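Local coordinates for uncharacterized protein DUF1470 (Jannaschia sp. CCS1, PDB 3H0N) that is uncharacterized but carries a treble-clef zinc finger beside an ABATE domain and possibly acts as a transcription regulator, at residues A[23-29]-A[151-155]. Numbering follows the deposited sequence.
Sequences TPGSRRG and HRCDR. With NA (sodium ion), chain D; ZN (zinc ion), chain B.
Arg155 reaches Thr23 end-on, NH1 and NH2 both donating to the one carbonyl oxygen, which lies nearly in the guanidinium plane; NH1 to Thr23 O measures 2.9 Å. Bends at chi2 and chi3 of Arg155 bring its NE to Ser26 O (2.9 Å), an acceptor that lies tilted out of the guanidinium plane. The same Ser26 O takes Asp154 N on its opposite face. Asp154 OD1 is likewise shared: Ser26 N comes from above the carboxylate plane, almost straight (176°), while Arg155 NH2 closes a salt bridge from the other face, on the syn side. A lysine in place of Arg155 would probably leave Thr23 O without its two-pronged grip and Asp154 less firmly oriented. Farther along, Arg28 N points at Cys153 SG (3.3 Å, 174°), a backbone N-H donated to a zinc-bound thiolate, which is likely to temper its charge. Gly29 N bonds Arg152 O at 2.8 Å. Cys148, Cys169 and Cys173 complete the zinc site. The contact thus ties strand 25-27, just beyond helix 10-22, to the loop between strands 145-147 and 156-158 of the treble-clef finger; Arg155 also bonds Asn20 O, and Arg28 rests on helix 171-180.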
loop_
_atom_site.group_PDB
_atom_site.type_symbol
_atom_site.label_atom_id
_atom_site.label_comp_id
_atom_site.label_asym_id
_atom_site.label_seq_id
_atom_site.Cartn_x
_atom_site.Cartn_y
_atom_site.Cartn_z
ATOM N N THR A 23 18.053 -5.364 -18.730
ATOM C CA THR A 23 19.387 -5.186 -18.132
ATOM C C THR A 23 20.370 -6.140 -18.792
ATOM O O THR A 23 20.149 -7.343 -18.786
ATOM C CB THR A 23 19.364 -5.475 -16.653
ATOM O OG1 THR A 23 18.400 -4.608 -16.045
ATOM C CG2 THR A 23 20.718 -5.189 -16.042
ATOM N N PRO A 24 21.469 -5.646 -19.386
ATOM C CA PRO A 24 22.463 -6.562 -19.956
ATOM C C PRO A 24 23.092 -7.433 -18.889
ATOM O O PRO A 24 23.135 -7.048 -17.730
ATOM C CB PRO A 24 23.513 -5.614 -20.534
ATOM C CG PRO A 24 22.850 -4.300 -20.671
ATOM C CD PRO A 24 21.841 -4.232 -19.576
ATOM N N GLY A 25 23.543 -8.627 -19.247
ATOM C CA GLY A 25 24.216 -9.489 -18.299
ATOM C C GLY A 25 24.209 -10.879 -18.888
ATOM O O GLY A 25 24.683 -11.110 -19.988
ATOM N N SER A 26 23.624 -11.795 -18.146
ATOM C CA SER A 26 23.395 -13.152 -18.656
ATOM C C SER A 26 22.023 -13.620 -18.177
ATOM O O SER A 26 21.519 -13.173 -17.140
ATOM C CB SER A 26 24.509 -14.122 -18.233
ATOM O OG SER A 26 24.621 -14.254 -16.841
ATOM N N ARG A 27 21.457 -14.552 -18.937
ATOM C CA ARG A 27 20.127 -15.080 -18.679
ATOM C C ARG A 27 20.096 -16.568 -18.971
ATOM O O ARG A 27 20.387 -16.999 -20.075
ATOM C CB ARG A 27 19.109 -14.339 -19.530
ATOM C CG ARG A 27 17.705 -14.925 -19.418
ATOM C CD ARG A 27 16.736 -14.163 -20.302
ATOM N NE ARG A 27 15.368 -14.708 -20.279
ATOM C CZ ARG A 27 14.950 -15.760 -20.967
ATOM N NH1 ARG A 27 15.754 -16.461 -21.761
ATOM N NH2 ARG A 27 13.669 -16.114 -20.856
ATOM N N ARG A 28 19.848 -17.375 -17.944
ATOM C CA ARG A 28 19.651 -18.812 -18.139
ATOM C C ARG A 28 20.812 -19.479 -18.848
ATOM O O ARG A 28 20.611 -20.389 -19.637
ATOM C CB ARG A 28 18.313 -19.034 -18.855
ATOM C CG ARG A 28 17.113 -18.527 -18.030
ATOM C CD ARG A 28 15.812 -18.776 -18.740
ATOM N NE ARG A 28 14.703 -18.210 -18.007
ATOM C CZ ARG A 28 13.421 -18.434 -18.294
ATOM N NH1 ARG A 28 13.099 -19.262 -19.292
ATOM N NH2 ARG A 28 12.481 -17.854 -17.566
ATOM N N GLY A 29 22.025 -19.050 -18.529
ATOM C CA GLY A 29 23.251 -19.672 -18.998
ATOM C C GLY A 29 23.895 -19.053 -20.223
ATOM O O GLY A 29 24.967 -19.497 -20.636
ATOM N N HIS A 151 24.973 -20.618 -13.076
ATOM C CA HIS A 151 26.089 -20.180 -13.908
ATOM C C HIS A 151 25.601 -19.368 -15.081
ATOM O O HIS A 151 24.649 -19.745 -15.819
ATOM C CB HIS A 151 26.862 -21.413 -14.382
ATOM C CG HIS A 151 27.987 -21.127 -15.347
ATOM N ND1 HIS A 151 29.166 -20.546 -14.936
ATOM C CD2 HIS A 151 28.121 -21.368 -16.676
ATOM C CE1 HIS A 151 29.980 -20.460 -15.980
ATOM N NE2 HIS A 151 29.379 -20.949 -17.042
ATOM N N ARG A 152 26.267 -18.231 -15.316
ATOM C CA ARG A 152 25.873 -17.319 -16.385
ATOM C C ARG A 152 24.367 -17.025 -16.365
ATOM O O ARG A 152 23.651 -17.074 -17.385
ATOM C CB ARG A 152 26.359 -17.791 -17.757
ATOM C CG ARG A 152 27.824 -17.655 -17.918
ATOM C CD ARG A 152 28.270 -18.018 -19.308
ATOM N NE ARG A 152 29.702 -17.846 -19.401
ATOM C CZ ARG A 152 30.419 -17.999 -20.497
ATOM N NH1 ARG A 152 29.842 -18.351 -21.629
ATOM N NH2 ARG A 152 31.715 -17.769 -20.437
ATOM N N CYS A 153 23.903 -16.686 -15.167
ATOM C CA CYS A 153 22.605 -16.031 -15.044
ATOM C C CYS A 153 22.680 -14.998 -13.963
ATOM O O CYS A 153 22.950 -15.363 -12.812
ATOM C CB CYS A 153 21.516 -17.015 -14.734
ATOM S SG CYS A 153 19.860 -16.255 -14.831
ATOM N N ASP A 154 22.470 -13.733 -14.300
ATOM C CA ASP A 154 22.329 -12.695 -13.265
ATOM C C ASP A 154 20.979 -12.015 -13.257
ATOM O O ASP A 154 20.828 -10.870 -12.809
ATOM C CB ASP A 154 23.477 -11.700 -13.312
ATOM C CG ASP A 154 23.441 -10.795 -14.502
ATOM O OD1 ASP A 154 22.704 -11.009 -15.459
ATOM O OD2 ASP A 154 24.207 -9.809 -14.460
ATOM N N ARG A 155 19.981 -12.758 -13.674
ATOM C CA ARG A 155 18.621 -12.272 -13.569
ATOM C C ARG A 155 18.219 -12.167 -12.101
ATOM O O ARG A 155 18.698 -12.894 -11.232
ATOM C CB ARG A 155 17.653 -13.166 -14.328
ATOM C CG ARG A 155 17.902 -13.307 -15.806
ATOM C CD ARG A 155 17.935 -12.015 -16.574
ATOM N NE ARG A 155 19.245 -11.406 -16.588
ATOM C CZ ARG A 155 19.504 -10.192 -17.091
ATOM N NH1 ARG A 155 18.565 -9.447 -17.650
ATOM N NH2 ARG A 155 20.749 -9.709 -17.075
HETATM NA NA NA D . 24.409 -16.397 -11.384
HETATM ZN ZN ZN B . 18.595 -17.759 -13.576
HETATM O O HOH W 1 23.194 -7.511 -14.940
HETATM O O HOH W 2 27.200 -19.332 -22.349
HETATM O O HOH W 3 26.071 -15.765 -12.979
HETATM O O HOH W 4 25.389 -13.873 -10.880
HETATM O O HOH W 5 26.026 -17.241 -9.936
#